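Local coordinates for TatD-related deoxyribonuclease (Thermotoga maritima, PDB 1J6O), which probably acts as a metal-dependent deoxyribonuclease of the TatD family, hydrolysing ester bonds in DNA, at residues His23-Asp28 with Thr213-Leu218; Asp84-Leu89 with Ile126-Lys131; Gln221-Lys226 with Pro230-Tyr235. One frame throughout, in Å; residues are numbered along the deposited sequence.

Contact 1. Residues His23-Asp28 with Thr213-Leu218; sequences HQFDDD and TDCPFL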
loop_
_atom_site.group_PDB
_atom_site.type_symbol
_atom_site.label_atom_id
_atom_site.label_comp_id
_atom_site.label_asym_id
_atom_site.label_seq_id
_atom_site.Cartn_x
_atom_site.Cartn_y
_atom_site.Cartn_z
ATOM N N HIS A 23 -12.573 -12.221 -2.469
ATOM C CA HIS A 23 -13.066 -13.582 -2.640
ATOM C C HIS A 23 -12.031 -14.653 -3.006
ATOM O O HIS A 23 -12.280 -15.850 -2.793
ATOM C CB HIS A 23 -14.237 -13.581 -3.641
ATOM C CG HIS A 23 -13.823 -13.582 -5.077
ATOM N ND1 HIS A 23 -13.409 -14.722 -5.736
ATOM C CD2 HIS A 23 -13.786 -12.584 -5.994
ATOM C CE1 HIS A 23 -13.138 -14.426 -6.997
ATOM N NE2 HIS A 23 -13.361 -13.137 -7.180
ATOM N N GLN A 24 -10.889 -14.252 -3.557
ATOM C CA GLN A 24 -9.867 -15.231 -3.916
ATOM C C GLN A 24 -9.293 -15.931 -2.667
ATOM O O GLN A 24 -8.614 -16.931 -2.763
ATOM C CB GLN A 24 -8.728 -14.578 -4.714
ATOM C CG GLN A 24 -9.113 -14.217 -6.149
ATOM C CD GLN A 24 -9.808 -12.889 -6.245
ATOM O OE1 GLN A 24 -10.005 -12.201 -5.245
ATOM N NE2 GLN A 24 -10.183 -12.507 -7.462
ATOM N N PHE A 25 -9.596 -15.414 -1.489
ATOM C CA PHE A 25 -9.098 -16.011 -0.250
ATOM C C PHE A 25 -10.238 -16.666 0.539
ATOM O O PHE A 25 -10.043 -17.038 1.691
ATOM C CB PHE A 25 -8.489 -14.932 0.645
ATOM C CG PHE A 25 -7.146 -14.469 0.191
ATOM C CD1 PHE A 25 -6.028 -15.289 0.361
ATOM C CD2 PHE A 25 -7.014 -13.264 -0.484
ATOM C CE1 PHE A 25 -4.764 -14.902 -0.167
ATOM C CE2 PHE A 25 -5.782 -12.859 -1.009
ATOM C CZ PHE A 25 -4.644 -13.683 -0.853
ATOM N N ASP A 26 -11.418 -16.775 -0.068
ATOM C CA ASP A 26 -12.553 -17.368 0.633
ATOM C C ASP A 26 -12.362 -18.771 1.175
ATOM O O ASP A 26 -12.879 -19.094 2.235
ATOM C CB ASP A 26 -13.813 -17.400 -0.259
ATOM C CG ASP A 26 -14.474 -16.048 -0.405
ATOM O OD1 ASP A 26 -14.061 -15.080 0.277
ATOM O OD2 ASP A 26 -15.427 -15.961 -1.219
ATOM N N ASP A 27 -11.615 -19.607 0.478
ATOM C CA ASP A 27 -11.450 -20.966 0.978
ATOM C C ASP A 27 -10.359 -21.226 1.998
ATOM O O ASP A 27 -10.437 -22.236 2.713
ATOM C CB ASP A 27 -11.213 -21.939 -0.190
ATOM C CG ASP A 27 -12.268 -21.821 -1.286
ATOM O OD1 ASP A 27 -13.476 -21.821 -0.975
ATOM O OD2 ASP A 27 -11.881 -21.732 -2.473
ATOM N N ASP A 28 -9.384 -20.320 2.106
ATOM C CA ASP A 28 -8.279 -20.523 3.052
ATOM C C ASP A 28 -7.696 -19.324 3.799
ATOM O O ASP A 28 -6.560 -19.370 4.289
ATOM C CB ASP A 28 -7.130 -21.229 2.327
ATOM C CG ASP A 28 -6.457 -20.344 1.268
ATOM O OD1 ASP A 28 -7.015 -19.277 0.911
ATOM O OD2 ASP A 28 -5.358 -20.728 0.778
ATOM N N THR A 213 2.457 -6.856 -1.310
ATOM C CA THR A 213 2.133 -7.936 -2.223
ATOM C C THR A 213 0.974 -7.505 -3.110
ATOM O O THR A 213 0.902 -7.908 -4.267
ATOM C CB THR A 213 1.604 -9.219 -1.522
ATOM O OG1 THR A 213 0.426 -8.891 -0.759
ATOM C CG2 THR A 213 2.660 -9.842 -0.631
ATOM N N ASP A 214 0.083 -6.670 -2.577
ATOM C CA ASP A 214 -1.092 -6.227 -3.305
ATOM C C ASP A 214 -1.888 -7.537 -3.561
ATOM O O ASP A 214 -2.661 -7.643 -4.519
ATOM C CB ASP A 214 -0.728 -5.544 -4.635
ATOM C CG ASP A 214 -1.896 -4.744 -5.216
ATOM O OD1 ASP A 214 -2.865 -4.428 -4.469
ATOM O OD2 ASP A 214 -1.838 -4.417 -6.429
ATOM N N CYS A 215 -1.706 -8.541 -2.694
ATOM C CA CYS A 215 -2.427 -9.816 -2.881
ATOM C C CYS A 215 -3.945 -9.558 -2.953
ATOM O O CYS A 215 -4.467 -8.716 -2.224
ATOM C CB CYS A 215 -2.081 -10.800 -1.754
ATOM S SG CYS A 215 -2.566 -10.317 -0.075
ATOM N N PRO A 216 -4.685 -10.357 -3.743
ATOM C CA PRO A 216 -4.204 -11.486 -4.561
ATOM C C PRO A 216 -3.506 -11.148 -5.869
ATOM O O PRO A 216 -3.115 -12.048 -6.610
ATOM C CB PRO A 216 -5.484 -12.260 -4.824
ATOM C CG PRO A 216 -6.473 -11.103 -5.118
ATOM C CD PRO A 216 -6.135 -10.139 -3.945
ATOM N N PHE A 217 -3.340 -9.872 -6.161
ATOM C CA PHE A 217 -2.698 -9.476 -7.413
ATOM C C PHE A 217 -1.152 -9.519 -7.504
ATOM O O PHE A 217 -0.475 -9.633 -6.482
ATOM C CB PHE A 217 -3.075 -8.034 -7.771
ATOM C CG PHE A 217 -4.531 -7.697 -7.637
ATOM C CD1 PHE A 217 -5.504 -8.425 -8.302
ATOM C CD2 PHE A 217 -4.916 -6.650 -6.794
ATOM C CE1 PHE A 217 -6.871 -8.128 -8.128
ATOM C CE2 PHE A 217 -6.252 -6.348 -6.615
ATOM C CZ PHE A 217 -7.239 -7.088 -7.280
ATOM N N LEU A 218 -0.661 -9.473 -8.743
ATOM C CA LEU A 218 0.761 -9.448 -9.043
ATOM C C LEU A 218 1.736 -10.292 -8.242
ATOM O O LEU A 218 2.581 -9.765 -7.486
ATOM C CB LEU A 218 1.204 -7.997 -8.916
ATOM C CG LEU A 218 0.336 -6.975 -9.651
ATOM C CD1 LEU A 218 0.641 -5.535 -9.168
ATOM C CD2 LEU A 218 0.614 -7.105 -11.129
#
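The backbones of Gln24 and Pro216 come closest where a short 3-10 turn, residues 23-25, meets an irregular loop, their CA atoms 6.8 Å apart, and no hydrogen bond spans the gap. Phe25 pushes the far corner of its ring into the Cys215-Pro216 step. Its CE2 lies 3.9 Å from Pro216 CB and equally close to Pro216 N, which sits at the ring edge near the plane; its CZ meets Cys215 CB, also at the edge, at 4.0 Å. Cys215 SG, held between its own backbone N and carbonyl carbon (chi1 63°), stands 5.0 Å from the centroid of the Phe25 ring in an oblique sulfur-aromatic contact, 58° off the ring normal. The peptide bond before Pro216 is cis.

Both segments belong to loops of the TIM-barrel-type fold: residues 23-28 follow strand 13-18 and residues 213-218 follow strand 209-211, the first and last strands of the barrel. The second loop carries Asp214, a predicted metal ligand whose OD1 is hydrogen-bonded to NE2 of His19, itself a predicted ligand. Thr213 OG1 accepts the N-H of Cys215 at 2.9 Å, an ST turn that braces the loop directly beside Asp214, and also bonds to Asp15.

Gln24 meets the CB-CG rim of the proline, next to the face that Phe25 approaches. Its chain, bent at chi2 (84°), crosses the Pro216 ring at about a right angle and brings OE1 to 3.7 Å from Pro216 CG, while Gln24 CB lies 4.0 Å from Pro216 CB. Arg227 touches both Phe25 and Pro216 and donates through NH1 to the backbone O of Gln24.

Contact 2. Residues Asp84-Leu89 with Ile126-Lys131; sequences DFIEHL and IELAGK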
loop_
_atom_site.group_PDB
_atom_site.type_symbol
_atom_site.label_atom_id
_atom_site.label_comp_id
_atom_site.label_asym_id
_atom_site.label_seq_id
_atom_site.Cartn_x
_atom_site.Cartn_y
_atom_site.Cartn_z
ATOM N N ASP A 84 -22.208 11.295 1.342
ATOM C CA ASP A 84 -21.594 11.292 2.661
ATOM C C ASP A 84 -20.458 10.298 2.786
ATOM O O ASP A 84 -20.142 9.865 3.897
ATOM C CB ASP A 84 -22.663 10.984 3.709
ATOM N N PHE A 85 -19.818 9.952 1.673
ATOM C CA PHE A 85 -18.723 8.976 1.753
ATOM C C PHE A 85 -17.551 9.305 2.683
ATOM O O PHE A 85 -16.997 8.407 3.338
ATOM C CB PHE A 85 -18.255 8.597 0.334
ATOM C CG PHE A 85 -17.033 9.315 -0.143
ATOM C CD1 PHE A 85 -17.145 10.513 -0.842
ATOM C CD2 PHE A 85 -15.769 8.758 0.052
ATOM C CE1 PHE A 85 -16.014 11.153 -1.350
ATOM C CE2 PHE A 85 -14.633 9.382 -0.449
ATOM C CZ PHE A 85 -14.750 10.587 -1.156
ATOM N N ILE A 86 -17.192 10.573 2.781
ATOM C CA ILE A 86 -16.086 10.941 3.654
ATOM C C ILE A 86 -16.485 10.745 5.121
ATOM O O ILE A 86 -15.670 10.327 5.947
ATOM C CB ILE A 86 -15.658 12.394 3.406
ATOM C CG1 ILE A 86 -14.917 12.501 2.073
ATOM C CG2 ILE A 86 -14.744 12.886 4.547
ATOM C CD1 ILE A 86 -13.633 11.714 2.031
ATOM N N GLU A 87 -17.736 11.057 5.449
ATOM C CA GLU A 87 -18.213 10.893 6.821
ATOM C C GLU A 87 -18.220 9.415 7.173
ATOM O O GLU A 87 -17.939 9.015 8.305
ATOM C CB GLU A 87 -19.640 11.421 6.976
ATOM C CG GLU A 87 -19.751 12.911 7.138
ATOM C CD GLU A 87 -21.028 13.282 7.876
ATOM O OE1 GLU A 87 -22.118 12.794 7.466
ATOM O OE2 GLU A 87 -20.940 14.045 8.865
ATOM N N HIS A 88 -18.580 8.605 6.192
ATOM C CA HIS A 88 -18.621 7.177 6.409
ATOM C C HIS A 88 -17.199 6.624 6.651
ATOM O O HIS A 88 -17.015 5.746 7.490
ATOM C CB HIS A 88 -19.264 6.507 5.212
ATOM C CG HIS A 88 -19.857 5.172 5.527
ATOM N ND1 HIS A 88 -21.043 4.738 4.976
ATOM C CD2 HIS A 88 -19.407 4.156 6.304
ATOM C CE1 HIS A 88 -21.297 3.509 5.395
ATOM N NE2 HIS A 88 -20.319 3.133 6.202
ATOM N N LEU A 89 -16.200 7.129 5.921
ATOM C CA LEU A 89 -14.823 6.649 6.103
ATOM C C LEU A 89 -14.339 7.138 7.469
ATOM O O LEU A 89 -13.651 6.416 8.204
ATOM C CB LEU A 89 -13.889 7.178 4.993
ATOM C CG LEU A 89 -14.081 6.624 3.582
ATOM C CD1 LEU A 89 -13.171 7.357 2.582
ATOM C CD2 LEU A 89 -13.793 5.111 3.609
ATOM N N ILE A 126 -7.532 12.903 0.771
ATOM C CA ILE A 126 -6.274 13.468 1.226
ATOM C C ILE A 126 -6.666 14.419 2.363
ATOM O O ILE A 126 -6.008 14.462 3.413
ATOM C CB ILE A 126 -5.610 14.286 0.096
ATOM C CG1 ILE A 126 -5.051 13.336 -0.956
ATOM C CG2 ILE A 126 -4.547 15.218 0.670
ATOM C CD1 ILE A 126 -4.558 14.081 -2.208
ATOM N N GLU A 127 -7.733 15.203 2.160
ATOM C CA GLU A 127 -8.170 16.140 3.205
ATOM C C GLU A 127 -8.596 15.409 4.471
ATOM O O GLU A 127 -8.328 15.879 5.598
ATOM C CB GLU A 127 -9.297 17.049 2.692
ATOM C CG GLU A 127 -8.794 17.880 1.540
ATOM C CD GLU A 127 -9.819 18.853 0.971
ATOM O OE1 GLU A 127 -10.969 18.448 0.699
ATOM O OE2 GLU A 127 -9.442 20.009 0.758
ATOM N N LEU A 128 -9.252 14.261 4.311
ATOM C CA LEU A 128 -9.668 13.515 5.488
ATOM C C LEU A 128 -8.434 12.980 6.238
ATOM O O LEU A 128 -8.374 13.021 7.471
ATOM C CB LEU A 128 -10.563 12.338 5.098
ATOM C CG LEU A 128 -10.923 11.408 6.258
ATOM C CD1 LEU A 128 -11.774 12.130 7.302
ATOM C CD2 LEU A 128 -11.677 10.215 5.719
ATOM N N ALA A 129 -7.456 12.464 5.499
ATOM C CA ALA A 129 -6.246 11.939 6.137
ATOM C C ALA A 129 -5.534 13.065 6.921
ATOM O O ALA A 129 -5.005 12.842 8.027
ATOM C CB ALA A 129 -5.315 11.337 5.083
ATOM N N GLY A 130 -5.516 14.270 6.348
ATOM C CA GLY A 130 -4.873 15.389 7.022
ATOM C C GLY A 130 -5.603 15.666 8.333
ATOM O O GLY A 130 -4.991 15.844 9.404
ATOM N N LYS A 131 -6.929 15.685 8.262
ATOM C CA LYS A 131 -7.736 15.934 9.437
ATOM C C LYS A 131 -7.515 14.907 10.561
ATOM O O LYS A 131 -7.372 15.255 11.743
ATOM C CB LYS A 131 -9.209 15.936 9.022
ATOM C CG LYS A 131 -10.192 16.072 10.180
ATOM C CD LYS A 131 -11.629 16.068 9.656
ATOM C CE LYS A 131 -12.663 15.984 10.770
ATOM N NZ LYS A 131 -14.031 15.703 10.222
#
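Leu128 provides the whole of one side of this contact, reaching from its helix with one methyl for each of two neighbours. Its CD1 lies 4.1 Å from Ile86 CG2, and its CD2 rests 3.8 Å from Leu89 CB. The same CD2 is 4.0 Å from the backbone O of Ile86, so the leucine reaches the main chain of helix 85-92 as well as its side chains. The touch on Leu89 is made at the root of that side chain, on the methylene, whereas the touch on Ile86 is methyl to methyl. The Ile86 and Leu128 side chains run antiparallel, passing alongside one another. No hydrogen bond crosses between the two segments; the side-chain contacts are all between carbons.

The torsions explain which branches do the work. In Leu128, CG lies opposite the backbone N (chi1 174°), which extends the fork away from its own helix and toward the other. In Ile86 the branch placed opposite the backbone N is CG2, the methyl that meets Leu128, while CG1 folds back over a face of the Phe85 ring.

Further out, Phe85 and Leu89 extend the packing to other parts of helix 115-132: Phe85 touches Arg120, Val121 and Glu124, and Leu89 touches Gln125. Both also reach Leu51 at the start of helix 51-61. Toward the more exposed side, a salt bridge from Lys131 NZ to Glu90 OE2 adds a polar tie between the helices. On the other flank of its helix, Ile126 packs on Ile150 and Leu151 of helix 144-153. This is the lateral packing of consecutive helices in the outer layer of a TIM-barrel-type fold, here between the helices preceding and following strand 98-107.

Contact 3. Residues Gln221-Lys226 with Pro230-Tyr235; sequences QPFRGK and PKYLKY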
loop_
_atom_site.group_PDB
_atom_site.type_symbol
_atom_site.label_atom_id
_atom_site.label_comp_id
_atom_site.label_asym_id
_atom_site.label_seq_id
_atom_site.Cartn_x
_atom_site.Cartn_y
_atom_site.Cartn_z
ATOM N N GLN A 221 7.689 -13.488 -9.643
ATOM C CA GLN A 221 8.118 -14.396 -10.714
ATOM C C GLN A 221 7.914 -15.899 -10.595
ATOM O O GLN A 221 7.295 -16.516 -11.475
ATOM C CB GLN A 221 9.577 -14.138 -11.061
ATOM C CG GLN A 221 9.971 -14.739 -12.395
ATOM C CD GLN A 221 9.030 -14.333 -13.512
ATOM O OE1 GLN A 221 8.388 -13.290 -13.452
ATOM N NE2 GLN A 221 8.964 -15.153 -14.554
ATOM N N PRO A 222 8.435 -16.522 -9.530
ATOM C CA PRO A 222 8.232 -17.968 -9.444
ATOM C C PRO A 222 6.783 -18.407 -9.371
ATOM O O PRO A 222 6.495 -19.595 -9.494
ATOM C CB PRO A 222 9.014 -18.366 -8.195
ATOM C CG PRO A 222 8.988 -17.138 -7.362
ATOM C CD PRO A 222 9.159 -16.011 -8.352
ATOM N N PHE A 223 5.870 -17.458 -9.190
ATOM C CA PHE A 223 4.463 -17.807 -9.105
ATOM C C PHE A 223 3.560 -17.073 -10.080
ATOM O O PHE A 223 2.408 -16.815 -9.761
ATOM C CB PHE A 223 3.966 -17.560 -7.684
ATOM C CG PHE A 223 4.529 -18.515 -6.680
ATOM C CD1 PHE A 223 4.019 -19.807 -6.566
ATOM C CD2 PHE A 223 5.612 -18.142 -5.890
ATOM C CE1 PHE A 223 4.585 -20.722 -5.676
ATOM C CE2 PHE A 223 6.184 -19.041 -5.005
ATOM C CZ PHE A 223 5.673 -20.334 -4.895
ATOM N N ARG A 224 4.052 -16.737 -11.273
ATOM C CA ARG A 224 3.184 -16.037 -12.211
ATOM C C ARG A 224 2.007 -16.964 -12.484
ATOM O O ARG A 224 2.164 -18.198 -12.496
ATOM C CB ARG A 224 3.907 -15.703 -13.518
ATOM C CG ARG A 224 5.102 -14.760 -13.379
ATOM C CD ARG A 224 4.748 -13.498 -12.616
ATOM N NE ARG A 224 3.732 -12.673 -13.271
ATOM C CZ ARG A 224 3.981 -11.782 -14.226
ATOM N NH1 ARG A 224 5.222 -11.588 -14.660
ATOM N NH2 ARG A 224 2.989 -11.068 -14.731
ATOM N N GLY A 225 0.834 -16.370 -12.681
ATOM C CA GLY A 225 -0.353 -17.151 -12.941
ATOM C C GLY A 225 -0.983 -17.738 -11.694
ATOM O O GLY A 225 -1.952 -18.485 -11.807
ATOM N N LYS A 226 -0.457 -17.411 -10.507
ATOM C CA LYS A 226 -1.008 -17.940 -9.256
ATOM C C LYS A 226 -1.494 -16.803 -8.390
ATOM O O LYS A 226 -1.088 -15.661 -8.587
ATOM C CB LYS A 226 0.049 -18.727 -8.470
ATOM C CG LYS A 226 0.597 -19.966 -9.197
ATOM C CD LYS A 226 -0.456 -21.084 -9.258
ATOM C CE LYS A 226 -0.050 -22.206 -10.230
ATOM N NZ LYS A 226 1.356 -22.658 -10.059
ATOM N N PRO A 230 0.803 -13.014 1.158
ATOM C CA PRO A 230 1.898 -12.496 1.980
ATOM C C PRO A 230 3.180 -13.288 2.086
ATOM O O PRO A 230 4.250 -12.697 2.013
ATOM C CB PRO A 230 1.246 -12.280 3.343
ATOM C CG PRO A 230 -0.146 -11.856 2.947
ATOM C CD PRO A 230 -0.468 -12.915 1.895
ATOM N N LYS A 231 3.101 -14.607 2.247
ATOM C CA LYS A 231 4.345 -15.368 2.360
ATOM C C LYS A 231 5.239 -15.313 1.120
ATOM O O LYS A 231 6.418 -15.662 1.201
ATOM C CB LYS A 231 4.054 -16.823 2.707
ATOM C CG LYS A 231 3.468 -17.613 1.568
ATOM C CD LYS A 231 3.193 -19.042 1.997
ATOM C CE LYS A 231 2.590 -19.821 0.848
ATOM N NZ LYS A 231 2.196 -21.193 1.278
ATOM N N TYR A 232 4.703 -14.889 -0.023
ATOM C CA TYR A 232 5.524 -14.820 -1.220
ATOM C C TYR A 232 6.351 -13.561 -1.202
ATOM O O TYR A 232 7.105 -13.303 -2.128
ATOM C CB TYR A 232 4.692 -14.820 -2.498
ATOM C CG TYR A 232 3.932 -16.102 -2.755
ATOM C CD1 TYR A 232 4.347 -17.317 -2.189
ATOM C CD2 TYR A 232 2.817 -16.106 -3.581
ATOM C CE1 TYR A 232 3.653 -18.499 -2.452
ATOM C CE2 TYR A 232 2.119 -17.272 -3.846
ATOM C CZ TYR A 232 2.540 -18.463 -3.284
ATOM O OH TYR A 232 1.859 -19.624 -3.565
ATOM N N LEU A 233 6.203 -12.766 -0.148
ATOM C CA LEU A 233 6.957 -11.535 -0.043
ATOM C C LEU A 233 8.462 -11.847 0.005
ATOM O O LEU A 233 9.286 -11.002 -0.356
ATOM C CB LEU A 233 6.511 -10.794 1.218
ATOM C CG LEU A 233 6.553 -9.278 1.257
ATOM C CD1 LEU A 233 6.080 -8.674 -0.058
ATOM C CD2 LEU A 233 5.724 -8.819 2.459
ATOM N N LYS A 234 8.817 -13.057 0.448
ATOM C CA LYS A 234 10.237 -13.428 0.526
ATOM C C LYS A 234 11.014 -13.258 -0.784
ATOM O O LYS A 234 12.199 -12.936 -0.767
ATOM C CB LYS A 234 10.388 -14.873 1.014
ATOM C CG LYS A 234 9.789 -15.897 0.088
ATOM C CD LYS A 234 9.555 -17.230 0.810
ATOM C CE LYS A 234 10.824 -18.018 1.006
ATOM N NZ LYS A 234 11.780 -17.320 1.900
ATOM N N TYR A 235 10.352 -13.497 -1.908
ATOM C CA TYR A 235 10.966 -13.376 -3.219
ATOM C C TYR A 235 11.228 -11.939 -3.560
ATOM O O TYR A 235 12.192 -11.643 -4.281
ATOM C CB TYR A 235 10.062 -14.029 -4.281
ATOM C CG TYR A 235 9.861 -15.503 -3.997
ATOM C CD1 TYR A 235 10.898 -16.412 -4.175
ATOM C CD2 TYR A 235 8.665 -15.967 -3.456
ATOM C CE1 TYR A 235 10.754 -17.753 -3.804
ATOM C CE2 TYR A 235 8.511 -17.290 -3.085
ATOM C CZ TYR A 235 9.555 -18.177 -3.256
ATOM O OH TYR A 235 9.382 -19.476 -2.841
#
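The stretch Gln221-Lys226 turns past the start of helix 233-244 with Phe223 and Tyr232 nearest in backbone, their CA atoms 8.5 Å apart. Ring stacking dominates. The Phe223 and Tyr232 rings lie face to face, centroids 4.0 Å apart and planes at 9°, with Tyr232 CZ over the centre of the phenylalanine ring. The two side chains arrive at about a right angle to each other, so the phenol reaches across the phenylalanine and its OH comes over the same face, 3.6 Å from Phe223 CE1.

The pairing of Phe223 with Tyr235 is of another kind, an oblique pair with planes inclined at 59° and centroids 5.7 Å apart; Tyr235 CE2 meets the rim of the phenylalanine at CE2, at 3.5 Å. Phe223 thus offers a face to one tyrosine and an edge to the other, and the three rings form an aromatic cluster. In the TIM-barrel-type fold this cluster ties the long loop after strand 209-211, the last strand of the sheet, to the helical segment into which that loop runs. Tyr232 and Tyr235, three residues apart, both project toward the loop.

A CH-pi contact completes the set. Pro222 CG sits over the centre of one face of the Tyr235 ring, 3.8 Å from the centroid and 12° off the normal, while Lys234 CG lies over the opposite face toward the rim, so the tyrosine is held between two aliphatic groups.

Backbone bonds shape the loop itself. A type II turn from Phe223 to Lys226 is closed by Lys226 N to Phe223 O at 3.0 Å. Beyond the interface, Gln221 N is hydrogen-bonded to Thr190 OG1.

In the fold
From the N terminus, the loop after strand 13-18 supplies residues 23-28, whose partner comes 185 residues later, so contact 1 closes the loop that spans most of the barrel and joins the loops that follow its first and last strands. Nested inside it, contact 2 closes a shorter span around strand 98-107, fastening helix 85-92 to helix 115-132; its nearest atoms are about 17 Å from those of contact 1. Contact 3 follows in series, a local closure within the last loop and the start of helix 233-244. It touches contact 1, through Thr213 and Cys215 against Pro230 and Leu233, and lies on the opposite side of the chain's centre from contact 2.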